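Side-chain contacts in beta-agarase D (Zobellia galactanivorans, PDB 4ASM), which hydrolyses the beta-1,4-linkages of agarose at random positions with retention of anomeric configuration, this chain being the family 16 glycoside hydrolase catalytic domain of the secreted enzyme: residues Asp11-Pro16 against Thr220-Val225; Ile15-Gly20 against Glu234-Gly239; Ser206-Gly209 against Gln215-Gly218; Met241-Asp246 against Val250-Ala255. All coordinates share one frame; numbering follows the deposited sequence.

Contact 1. Residues Asp11-Pro16 against Thr220-Val225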
loop_
_atom_site.group_PDB
_atom_site.type_symbol
_atom_site.label_atom_id
_atom_site.label_comp_id
_atom_site.label_asym_id
_atom_site.label_seq_id
_atom_site.Cartn_x
_atom_site.Cartn_y
_atom_site.Cartn_z
ATOM N N ASP A 11 15.984 14.251 8.646
ATOM C CA ASP A 11 16.203 14.997 9.880
ATOM C C ASP A 11 15.421 16.317 9.927
ATOM O O ASP A 11 14.911 16.683 10.976
ATOM C CB ASP A 11 17.687 15.267 10.093
ATOM C CG ASP A 11 18.430 14.073 10.670
ATOM O OD1 ASP A 11 17.794 13.101 11.132
ATOM O OD2 ASP A 11 19.674 14.122 10.656
ATOM N N ASN A 12 15.334 16.994 8.784
ATOM C CA ASN A 12 14.689 18.315 8.699
ATOM C C ASN A 12 13.176 18.268 8.472
ATOM O O ASN A 12 12.525 19.310 8.331
ATOM C CB ASN A 12 15.345 19.161 7.593
ATOM C CG ASN A 12 16.853 19.330 7.790
ATOM O OD1 ASN A 12 17.356 19.322 8.920
ATOM N ND2 ASN A 12 17.572 19.482 6.678
ATOM N N VAL A 13 12.620 17.060 8.438
ATOM C CA VAL A 13 11.234 16.872 8.020
ATOM C C VAL A 13 10.344 16.590 9.214
ATOM O O VAL A 13 10.496 15.568 9.882
ATOM C CB VAL A 13 11.125 15.688 7.036
ATOM C CG1 VAL A 13 9.691 15.561 6.509
ATOM C CG2 VAL A 13 12.130 15.817 5.881
ATOM N N PRO A 14 9.406 17.494 9.512
ATOM C CA PRO A 14 8.535 17.255 10.659
ATOM C C PRO A 14 7.771 15.937 10.544
ATOM O O PRO A 14 7.404 15.521 9.443
ATOM C CB PRO A 14 7.576 18.448 10.648
ATOM C CG PRO A 14 8.335 19.525 9.922
ATOM C CD PRO A 14 9.147 18.793 8.875
ATOM N N ILE A 15 7.578 15.295 11.684
ATOM C CA ILE A 15 6.740 14.110 11.770
ATOM C C ILE A 15 5.290 14.587 11.846
ATOM O O ILE A 15 4.910 15.268 12.799
ATOM C CB ILE A 15 7.114 13.276 12.999
ATOM C CG1 ILE A 15 8.592 12.869 12.917
ATOM C CG2 ILE A 15 6.202 12.055 13.119
ATOM C CD1 ILE A 15 9.219 12.468 14.267
ATOM N N PRO A 16 4.469 14.262 10.824
ATOM C CA PRO A 16 3.138 14.881 10.770
ATOM C C PRO A 16 2.101 14.253 11.693
ATOM O O PRO A 16 1.065 14.861 11.947
ATOM C CB PRO A 16 2.737 14.699 9.306
ATOM C CG PRO A 16 3.440 13.451 8.876
ATOM C CD PRO A 16 4.726 13.373 9.676
ATOM N N THR A 220 7.409 13.169 -6.696
ATOM C CA THR A 220 7.893 12.656 -5.424
ATOM C C THR A 220 7.118 13.256 -4.265
ATOM O O THR A 220 6.954 14.487 -4.142
ATOM C CB THR A 220 9.444 12.478 -5.241
ATOM O OG1 THR A 220 9.954 12.975 -3.984
ATOM C CG2 THR A 220 10.230 12.782 -6.461
ATOM N N ILE A 221 6.600 12.347 -3.460
ATOM C CA ILE A 221 5.709 12.677 -2.370
ATOM C C ILE A 221 6.259 12.062 -1.086
ATOM O O ILE A 221 7.092 11.139 -1.125
ATOM C CB ILE A 221 4.268 12.157 -2.628
ATOM C CG1 ILE A 221 4.216 10.627 -2.716
ATOM C CG2 ILE A 221 3.674 12.759 -3.924
ATOM C CD1 ILE A 221 2.743 10.096 -2.733
ATOM N N ARG A 222 5.797 12.568 0.053
ATOM C CA ARG A 222 5.934 11.851 1.317
ATOM C C ARG A 222 4.581 11.248 1.635
ATOM O O ARG A 222 3.553 11.931 1.552
ATOM C CB ARG A 222 6.323 12.799 2.448
ATOM C CG ARG A 222 7.726 13.306 2.350
ATOM C CD ARG A 222 8.068 13.956 3.667
ATOM N NE ARG A 222 7.440 15.261 3.871
ATOM C CZ ARG A 222 6.709 15.627 4.933
ATOM N NH1 ARG A 222 6.416 14.798 5.941
ATOM N NH2 ARG A 222 6.267 16.874 4.988
ATOM N N ILE A 223 4.560 9.971 1.974
ATOM C CA ILE A 223 3.286 9.319 2.308
ATOM C C ILE A 223 3.519 8.382 3.491
ATOM O O ILE A 223 4.514 7.656 3.530
ATOM C CB ILE A 223 2.659 8.618 1.076
ATOM C CG1 ILE A 223 1.284 8.012 1.406
ATOM C CG2 ILE A 223 3.612 7.592 0.469
ATOM C CD1 ILE A 223 0.474 7.709 0.138
ATOM N N GLY A 224 2.589 8.392 4.429
ATOM C CA GLY A 224 2.768 7.593 5.643
ATOM C C GLY A 224 1.461 7.212 6.278
ATOM O O GLY A 224 0.426 7.809 5.990
ATOM N N VAL A 225 1.526 6.203 7.132
ATOM C CA VAL A 225 0.397 5.798 7.952
ATOM C C VAL A 225 0.781 5.796 9.419
ATOM O O VAL A 225 1.856 5.292 9.785
ATOM C CB VAL A 225 -0.185 4.418 7.526
ATOM C CG1 VAL A 225 -1.422 4.069 8.329
ATOM C CG2 VAL A 225 -0.570 4.455 6.116
HETATM O O HOH W 1 5.527 16.656 8.005
#
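A methyl of Val13 packs in van der Waals contact on the guanidinium of Arg222. This methyl, CG1, sits over one face of the flat group, 3.2 Å above its plane and displaced toward the rim, with Val13 CG1 to Arg222 CZ at 3.4 Å. That branch lies anti to the backbone N (chi1 -175°), which carries it out to the arginine. The arginine chain bends at chi3 (-74°), and its CD also meets the methyl, with Arg222 CD 3.6 Å from Val13 CG1. The valine and arginine side chains run past one another, pointing opposite ways. At the edge of the guanidinium, near its plane, stands the ring of Pro16, with Pro16 CD 4.3 Å from Arg222 NH1.

The polar part runs through water. Pro14 O lies 3.7 Å from Arg222 NH1, and one water joins them: it donates to Pro14 O at 2.6 Å and accepts from Arg222 NH1 at 2.9 Å. The same nitrogen forms a salt bridge with Glu136, so NH1 is gripped on the strand side as well as through the loop, which should limit rotation of the group.

The contact lies at the surface of the GH16 catalytic domain, a beta-sandwich (jelly-roll), where the N-terminal loop before strand 24-27 passes over strand 220-229. Arg357 of strand 350-362 donates to the carbonyls of Val13 and Pro14 and also touches Arg222. Strand 133-140, which supplies Glu136, pairs with both 350-362 and 220-229, so the loop is fastened across these three adjacent strands.

Contact 2. Residues Ile15-Gly20 against Glu234-Gly239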
loop_
_atom_site.group_PDB
_atom_site.type_symbol
_atom_site.label_atom_id
_atom_site.label_comp_id
_atom_site.label_asym_id
_atom_site.label_seq_id
_atom_site.Cartn_x
_atom_site.Cartn_y
_atom_site.Cartn_z
ATOM N N ILE A 15 7.578 15.295 11.684
ATOM C CA ILE A 15 6.740 14.110 11.770
ATOM C C ILE A 15 5.290 14.587 11.846
ATOM O O ILE A 15 4.910 15.268 12.799
ATOM C CB ILE A 15 7.114 13.276 12.999
ATOM C CG1 ILE A 15 8.592 12.869 12.917
ATOM C CG2 ILE A 15 6.202 12.055 13.119
ATOM C CD1 ILE A 15 9.219 12.468 14.267
ATOM N N PRO A 16 4.469 14.262 10.824
ATOM C CA PRO A 16 3.138 14.881 10.770
ATOM C C PRO A 16 2.101 14.253 11.693
ATOM O O PRO A 16 1.065 14.861 11.947
ATOM C CB PRO A 16 2.737 14.699 9.306
ATOM C CG PRO A 16 3.440 13.451 8.876
ATOM C CD PRO A 16 4.726 13.373 9.676
ATOM N N ALA A 17 2.363 13.046 12.179
ATOM C CA ALA A 17 1.459 12.387 13.100
ATOM C C ALA A 17 1.667 12.924 14.516
ATOM O O ALA A 17 2.774 13.357 14.883
ATOM C CB ALA A 17 1.683 10.889 13.062
ATOM N N ASN A 18 0.597 12.894 15.296
ATOM C CA ASN A 18 0.619 13.393 16.670
ATOM C C ASN A 18 0.930 12.260 17.637
ATOM O O ASN A 18 0.122 11.340 17.772
ATOM C CB ASN A 18 -0.750 14.011 16.991
ATOM C CG ASN A 18 -0.915 14.415 18.459
ATOM O OD1 ASN A 18 0.040 14.757 19.158
ATOM N ND2 ASN A 18 -2.165 14.387 18.926
ATOM N N ALA A 19 2.081 12.351 18.315
ATOM C CA ALA A 19 2.503 11.341 19.303
ATOM C C ALA A 19 1.586 11.292 20.522
ATOM O O ALA A 19 1.556 10.288 21.239
ATOM C CB ALA A 19 3.944 11.569 19.735
ATOM N N GLY A 20 0.840 12.375 20.743
ATOM C CA GLY A 20 -0.094 12.477 21.874
ATOM C C GLY A 20 0.472 13.351 22.982
ATOM O O GLY A 20 1.684 13.597 23.045
ATOM N N GLU A 234 -4.309 6.511 10.454
ATOM C CA GLU A 234 -4.321 7.875 9.919
ATOM C C GLU A 234 -3.339 7.935 8.761
ATOM O O GLU A 234 -2.241 7.370 8.869
ATOM C CB GLU A 234 -3.888 8.876 10.977
ATOM C CG GLU A 234 -4.756 8.896 12.233
ATOM C CD GLU A 234 -4.076 9.534 13.433
ATOM O OE1 GLU A 234 -2.907 9.964 13.325
ATOM O OE2 GLU A 234 -4.744 9.615 14.489
ATOM N N TYR A 235 -3.730 8.593 7.662
ATOM C CA TYR A 235 -2.901 8.687 6.459
ATOM C C TYR A 235 -2.438 10.114 6.233
ATOM O O TYR A 235 -3.173 11.056 6.533
ATOM C CB TYR A 235 -3.679 8.209 5.221
ATOM C CG TYR A 235 -4.015 6.750 5.242
ATOM C CD1 TYR A 235 -5.113 6.277 5.950
ATOM C CD2 TYR A 235 -3.209 5.834 4.571
ATOM C CE1 TYR A 235 -5.400 4.917 5.983
ATOM C CE2 TYR A 235 -3.506 4.484 4.573
ATOM C CZ TYR A 235 -4.590 4.032 5.296
ATOM O OH TYR A 235 -4.874 2.682 5.342
ATOM N N PHE A 236 -1.219 10.253 5.713
ATOM C CA PHE A 236 -0.566 11.558 5.525
ATOM C C PHE A 236 0.092 11.599 4.165
ATOM O O PHE A 236 0.735 10.627 3.755
ATOM C CB PHE A 236 0.519 11.765 6.593
ATOM C CG PHE A 236 -0.002 11.697 7.992
ATOM C CD1 PHE A 236 -0.221 10.458 8.601
ATOM C CD2 PHE A 236 -0.297 12.850 8.704
ATOM C CE1 PHE A 236 -0.740 10.368 9.895
ATOM C CE2 PHE A 236 -0.820 12.761 10.010
ATOM C CZ PHE A 236 -1.024 11.521 10.597
ATOM N N VAL A 237 -0.077 12.723 3.460
ATOM C CA VAL A 237 0.580 12.968 2.178
ATOM C C VAL A 237 1.203 14.346 2.251
ATOM O O VAL A 237 0.522 15.341 2.567
ATOM C CB VAL A 237 -0.403 12.896 0.990
ATOM C CG1 VAL A 237 0.335 13.211 -0.325
ATOM C CG2 VAL A 237 -1.009 11.510 0.908
ATOM N N ASP A 238 2.502 14.387 1.984
ATOM C CA ASP A 238 3.271 15.633 2.019
ATOM C C ASP A 238 3.072 16.418 3.327
ATOM O O ASP A 238 2.914 17.654 3.338
ATOM C CB ASP A 238 2.956 16.474 0.778
ATOM C CG ASP A 238 3.525 15.870 -0.489
ATOM O OD1 ASP A 238 4.443 15.035 -0.401
ATOM O OD2 ASP A 238 3.034 16.214 -1.587
ATOM N N GLY A 239 3.060 15.689 4.435
ATOM C CA GLY A 239 2.971 16.304 5.747
ATOM C C GLY A 239 1.580 16.673 6.240
ATOM O O GLY A 239 1.426 17.195 7.336
HETATM O O HOH W 2 -2.045 12.303 14.264
#
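Phe236 reaches toward the loop, and its side chain can be followed outward against Pro16 and then Ala17. Phe236 CB begins the contact at 4.1 Å from Pro16 CG. The ring leaves with CG anti to the carbonyl carbon (chi1 -58°), and Phe236 CG remains beside the same proline atom. Farther out, Phe236 CD2 meets Pro16 CB at 3.6 Å. Next along that side, Phe236 CE2 comes to 3.4 Å from Pro16 O, an oblique approach to the ring. At the tip, Phe236 CZ touches both CA and CB of Ala17, the latter at 3.7 Å, while CE1 also meets the alanine methyl.

Pro16 CB is shared: Gly239 O, in the turn after the strand, lies 3.4 Å from it. A water sits in the ring plane at the edge of Phe236; it accepts from Asn18 N at 2.9 Å and donates to Glu234 OE1 at 2.7 Å, linking loop backbone to strand carboxylate. Asn226 also bonds this OE1.

An N-terminal loop of the GH16 domain thus covers an aromatic residue of the beta hairpin 232-237/240-246. Strand 220-229 flanks strand 232-237 on its other edge; Phe134 of strand 133-140 touches Pro16 and Ala17, and Met241 of strand 240-246 touches Phe236.

Contact 3. Residues Ser206-Gly209 against Gln215-Gly218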
loop_
_atom_site.group_PDB
_atom_site.type_symbol
_atom_site.label_atom_id
_atom_site.label_comp_id
_atom_site.label_asym_id
_atom_site.label_seq_id
_atom_site.Cartn_x
_atom_site.Cartn_y
_atom_site.Cartn_z
ATOM N N SER A 206 -11.719 6.642 -0.490
ATOM C CA SER A 206 -10.451 5.927 -0.302
ATOM C C SER A 206 -9.511 6.127 -1.482
ATOM O O SER A 206 -8.319 5.829 -1.395
ATOM C CB SER A 206 -10.661 4.427 -0.031
ATOM O OG SER A 206 -11.064 3.725 -1.187
ATOM N N TRP A 207 -10.064 6.592 -2.596
ATOM C CA TRP A 207 -9.267 6.950 -3.770
ATOM C C TRP A 207 -9.018 8.455 -3.645
ATOM O O TRP A 207 -9.810 9.288 -4.114
ATOM C CB TRP A 207 -9.986 6.519 -5.053
ATOM C CG TRP A 207 -10.044 5.027 -5.128
ATOM C CD1 TRP A 207 -11.010 4.203 -4.581
ATOM C CD2 TRP A 207 -9.078 4.161 -5.737
ATOM N NE1 TRP A 207 -10.699 2.890 -4.826
ATOM C CE2 TRP A 207 -9.524 2.831 -5.531
ATOM C CE3 TRP A 207 -7.882 4.377 -6.448
ATOM C CZ2 TRP A 207 -8.824 1.717 -6.011
ATOM C CZ3 TRP A 207 -7.178 3.256 -6.931
ATOM C CH2 TRP A 207 -7.663 1.948 -6.708
ATOM N N TRP A 208 -7.940 8.797 -2.950
ATOM C CA TRP A 208 -7.705 10.153 -2.512
ATOM C C TRP A 208 -7.011 10.985 -3.586
ATOM O O TRP A 208 -6.104 10.520 -4.286
ATOM C CB TRP A 208 -6.874 10.131 -1.217
ATOM C CG TRP A 208 -6.546 11.499 -0.779
ATOM C CD1 TRP A 208 -7.351 12.354 -0.085
ATOM C CD2 TRP A 208 -5.352 12.214 -1.085
ATOM N NE1 TRP A 208 -6.708 13.564 0.083
ATOM C CE2 TRP A 208 -5.481 13.506 -0.520
ATOM C CE3 TRP A 208 -4.169 11.886 -1.772
ATOM C CZ2 TRP A 208 -4.475 14.475 -0.625
ATOM C CZ3 TRP A 208 -3.170 12.847 -1.875
ATOM C CH2 TRP A 208 -3.333 14.130 -1.309
ATOM N N GLY A 209 -7.423 12.242 -3.717
ATOM C CA GLY A 209 -6.789 13.134 -4.672
ATOM C C GLY A 209 -6.817 14.579 -4.189
ATOM O O GLY A 209 -7.261 14.876 -3.071
ATOM N N GLN A 215 -1.942 13.707 -12.200
ATOM C CA GLN A 215 -1.303 12.399 -12.079
ATOM C C GLN A 215 -0.279 12.427 -10.971
ATOM O O GLN A 215 0.405 13.422 -10.776
ATOM C CB GLN A 215 -0.639 11.954 -13.393
ATOM C CG GLN A 215 0.602 12.759 -13.819
ATOM C CD GLN A 215 1.283 12.145 -15.024
ATOM O OE1 GLN A 215 2.328 11.505 -14.912
ATOM N NE2 GLN A 215 0.676 12.321 -16.185
ATOM N N TRP A 216 -0.173 11.295 -10.269
ATOM C CA TRP A 216 0.863 11.143 -9.251
ATOM C C TRP A 216 2.149 10.578 -9.821
ATOM O O TRP A 216 3.211 10.775 -9.232
ATOM C CB TRP A 216 0.356 10.314 -8.069
ATOM C CG TRP A 216 -0.742 11.024 -7.355
ATOM C CD1 TRP A 216 -2.089 10.782 -7.446
ATOM C CD2 TRP A 216 -0.586 12.107 -6.431
ATOM N NE1 TRP A 216 -2.778 11.654 -6.641
ATOM C CE2 TRP A 216 -1.883 12.470 -5.994
ATOM C CE3 TRP A 216 0.531 12.797 -5.912
ATOM C CZ2 TRP A 216 -2.103 13.518 -5.081
ATOM C CZ3 TRP A 216 0.314 13.830 -4.991
ATOM C CH2 TRP A 216 -0.997 14.178 -4.591
ATOM N N GLY A 217 2.045 9.876 -10.950
ATOM C CA GLY A 217 3.211 9.269 -11.581
ATOM C C GLY A 217 4.265 10.316 -11.893
ATOM O O GLY A 217 3.971 11.348 -12.498
ATOM N N GLY A 218 5.499 10.037 -11.499
ATOM C CA GLY A 218 6.598 10.997 -11.697
ATOM C C GLY A 218 6.754 12.051 -10.617
ATOM O O GLY A 218 7.762 12.780 -10.606
#
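Trp208 meets Trp216 through the outer carbons of their six-membered rings, and this single aromatic pair carries the contact. Along residues 206-209, Ser206 comes first and turns to other neighbours: its OG is hydrogen-bonded to the carbonyl O of Asp203. Trp207 follows, its ring stacked with His184 rather than directed at residues 215-218.

At Trp208 the chain reaches across. Its CG stands anti to the backbone N (chi1 177°), and although the side chain does not set out toward the other segment, the end of the indole draws nearer to it. Trp208 CZ3 is the leading atom, 3.4 Å from Trp216 CZ2 and 3.7 Å from Trp216 CH2. The neighbouring Trp208 CH2 is 4.0 Å from Trp216 CZ2. The planes of the six-membered rings differ by 28°, near parallel. With centroids 5.6 Å apart, the rings are displaced and share little overlap; the long directions of the side chains nevertheless cross at about a right angle. Trp216 NE1 makes a weak hydrogen bond with Ser181 O. Ile183 touches both indoles. The side chain of Trp208 lies about 11 Å from that of Glu165, the probable proton donor.

Gly209 then carries the backbone onward from the buried pair. The arrangement is an aromatic pair bracing the loop that leads from strand 207-208 to strand 220-229 in the GH16 catalytic domain, a beta-sandwich (jelly-roll) fold.

Contact 4. Residues Met241-Asp246 against Val250-Ala255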
loop_
_atom_site.group_PDB
_atom_site.type_symbol
_atom_site.label_atom_id
_atom_site.label_comp_id
_atom_site.label_asym_id
_atom_site.label_seq_id
_atom_site.Cartn_x
_atom_site.Cartn_y
_atom_site.Cartn_z
ATOM N N MET A 241 -2.336 15.511 7.146
ATOM C CA MET A 241 -3.232 14.397 7.412
ATOM C C MET A 241 -4.359 14.433 6.377
ATOM O O MET A 241 -4.987 15.482 6.187
ATOM C CB MET A 241 -3.804 14.439 8.827
ATOM C CG MET A 241 -4.415 13.111 9.183
ATOM S SD MET A 241 -5.112 13.034 10.823
ATOM C CE MET A 241 -3.745 13.517 11.824
ATOM N N VAL A 242 -4.607 13.306 5.707
ATOM C CA VAL A 242 -5.621 13.288 4.640
ATOM C C VAL A 242 -6.770 12.303 4.862
ATOM O O VAL A 242 -7.786 12.385 4.183
ATOM C CB VAL A 242 -4.996 13.037 3.248
ATOM C CG1 VAL A 242 -4.081 14.201 2.849
ATOM C CG2 VAL A 242 -4.240 11.691 3.195
ATOM N N ARG A 243 -6.609 11.365 5.792
ATOM C CA ARG A 243 -7.648 10.366 6.033
ATOM C C ARG A 243 -7.485 9.711 7.400
ATOM O O ARG A 243 -6.368 9.497 7.858
ATOM C CB ARG A 243 -7.619 9.272 4.955
ATOM C CG ARG A 243 -8.801 8.293 5.058
ATOM C CD ARG A 243 -9.027 7.638 3.741
ATOM N NE ARG A 243 -9.704 6.342 3.810
ATOM C CZ ARG A 243 -10.949 6.104 3.394
ATOM N NH1 ARG A 243 -11.722 7.079 2.923
ATOM N NH2 ARG A 243 -11.427 4.863 3.421
ATOM N N ILE A 244 -8.606 9.411 8.051
ATOM C CA ILE A 244 -8.607 8.607 9.267
ATOM C C ILE A 244 -9.649 7.508 9.097
ATOM O O ILE A 244 -10.778 7.784 8.649
ATOM C CB ILE A 244 -8.972 9.420 10.532
ATOM C CG1 ILE A 244 -8.093 10.663 10.673
ATOM C CG2 ILE A 244 -8.820 8.546 11.796
ATOM C CD1 ILE A 244 -8.468 11.530 11.841
ATOM N N LEU A 245 -9.276 6.267 9.441
ATOM C CA LEU A 245 -10.234 5.177 9.638
ATOM C C LEU A 245 -10.245 4.905 11.121
ATOM O O LEU A 245 -9.191 4.696 11.737
ATOM C CB LEU A 245 -9.824 3.895 8.899
ATOM C CG LEU A 245 -10.603 3.641 7.616
ATOM C CD1 LEU A 245 -10.170 4.677 6.612
ATOM C CD2 LEU A 245 -10.405 2.258 7.076
ATOM N N ASP A 246 -11.418 4.950 11.728
ATOM C CA ASP A 246 -11.494 4.749 13.167
ATOM C C ASP A 246 -12.674 3.858 13.480
ATOM O O ASP A 246 -13.813 4.337 13.681
ATOM C CB ASP A 246 -11.575 6.094 13.900
ATOM C CG ASP A 246 -11.430 5.949 15.405
ATOM O OD1 ASP A 246 -11.851 4.899 15.949
ATOM O OD2 ASP A 246 -10.889 6.889 16.056
ATOM N N VAL A 250 -15.098 7.077 9.060
ATOM C CA VAL A 250 -14.029 7.543 8.198
ATOM C C VAL A 250 -14.085 9.066 8.154
ATOM O O VAL A 250 -15.166 9.665 8.202
ATOM C CB VAL A 250 -14.244 7.003 6.760
ATOM C CG1 VAL A 250 -13.175 7.460 5.841
ATOM C CG2 VAL A 250 -14.299 5.464 6.766
ATOM N N GLN A 251 -12.916 9.697 8.067
ATOM C CA GLN A 251 -12.872 11.107 7.673
ATOM C C GLN A 251 -11.803 11.240 6.612
ATOM O O GLN A 251 -10.749 10.599 6.708
ATOM C CB GLN A 251 -12.644 12.053 8.856
ATOM C CG GLN A 251 -11.238 12.184 9.371
ATOM C CD GLN A 251 -11.162 13.272 10.436
ATOM O OE1 GLN A 251 -10.458 14.282 10.296
ATOM N NE2 GLN A 251 -11.893 13.066 11.502
ATOM N N THR A 252 -12.095 11.993 5.563
ATOM C CA THR A 252 -11.096 12.178 4.505
ATOM C C THR A 252 -11.132 13.574 3.919
ATOM O O THR A 252 -12.182 14.232 3.899
ATOM C CB THR A 252 -10.957 10.949 3.512
ATOM O OG1 THR A 252 -10.676 11.310 2.146
ATOM C CG2 THR A 252 -12.033 9.931 3.695
ATOM N N ARG A 253 -9.947 14.061 3.561
ATOM C CA ARG A 253 -9.852 15.369 2.915
ATOM C C ARG A 253 -10.285 15.237 1.484
ATOM O O ARG A 253 -9.714 14.465 0.718
ATOM C CB ARG A 253 -8.429 15.908 2.977
ATOM C CG ARG A 253 -8.097 16.504 4.300
ATOM C CD ARG A 253 -6.868 17.408 4.174
ATOM N NE ARG A 253 -6.333 17.698 5.489
ATOM C CZ ARG A 253 -6.624 18.769 6.205
ATOM N NH1 ARG A 253 -7.467 19.679 5.736
ATOM N NH2 ARG A 253 -6.050 18.932 7.391
ATOM N N LEU A 254 -11.312 16.018 1.142
ATOM C CA LEU A 254 -11.826 16.116 -0.205
ATOM C C LEU A 254 -10.831 16.825 -1.118
ATOM O O LEU A 254 -9.782 17.307 -0.689
ATOM C CB LEU A 254 -13.152 16.891 -0.158
ATOM C CG LEU A 254 -14.227 16.198 0.703
ATOM C CD1 LEU A 254 -15.491 17.089 0.758
ATOM C CD2 LEU A 254 -14.529 14.773 0.201
ATOM N N ALA A 255 -11.184 16.896 -2.389
ATOM C CA ALA A 255 -10.278 17.456 -3.397
ATOM C C ALA A 255 -9.823 18.885 -3.081
ATOM O O ALA A 255 -8.685 19.274 -3.413
ATOM C CB ALA A 255 -10.918 17.400 -4.755
HETATM O O HOH W 3 -3.098 17.983 8.554
#
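The guanidinium of Arg243 carries Val250 CG1 over one face, 3.3 Å above the plane and offset toward the rim; the modelled position of the Thr252 methyl at its edge is doubtful. The Arg243 chain runs extended from CG to NE beside Thr252, and NH1 ends in a salt bridge with Asp203. The other guanidinium, that of Arg253, receives Met241 O at its edge: Arg253 NE donates to Met241 O at 2.7 Å with an N-H...O angle of 157°, the oxygen only 8° out of the guanidinium plane. A water bonded to Met241 N reaches Arg253 NH2 weakly, and NH1 binds Gly257 O.

On the face away from Arg243, Val250 and Thr252, Ile244 and Gln251 run alongside each other, with Ile244 CD1 3.5 Å from Gln251 CD. Their backbones form a hydrogen-bonded antiparallel pair, Ile244 N to Gln251 O at 2.8 Å and Gln251 N to Ile244 O at 2.9 Å. Arg253 N adds a bond to Val242 O at 2.8 Å. Val242 and Arg243 both face Tyr235, forming a classic beta bulge.

Chemically, this hairpin combines backbone pairing with two differently used arginines: Arg253 binds the partner strand's backbone directly, whereas Val250 packs on one face of the Arg243 guanidinium, whose NH1 pairs with Asp203.

Contacts 1 and 2 share Ile15 and Pro16, and their centres are 8 Å apart: one N-terminal loop crosses adjacent strands, joined by Gly224 O to Phe236 N at 3.0 Å. Contact 4 lies on the next strand, 240-246, joined to contact 2 by Tyr235 O to Val242 N at 2.8 Å. Contact 3 is nested within the chain loops closed by contacts 1 and 2, and packs against each: Trp216 on Ile221, Trp208 on Val237. Trp208 also touches Val242 of contact 4. The side chains of Trp208 and Arg243 each lie about 11 Å from that of Glu165, the probable proton donor, whereas contact 2 is remote from the annotated sites; Val13's side chain is about 11 Å from the calcium ion.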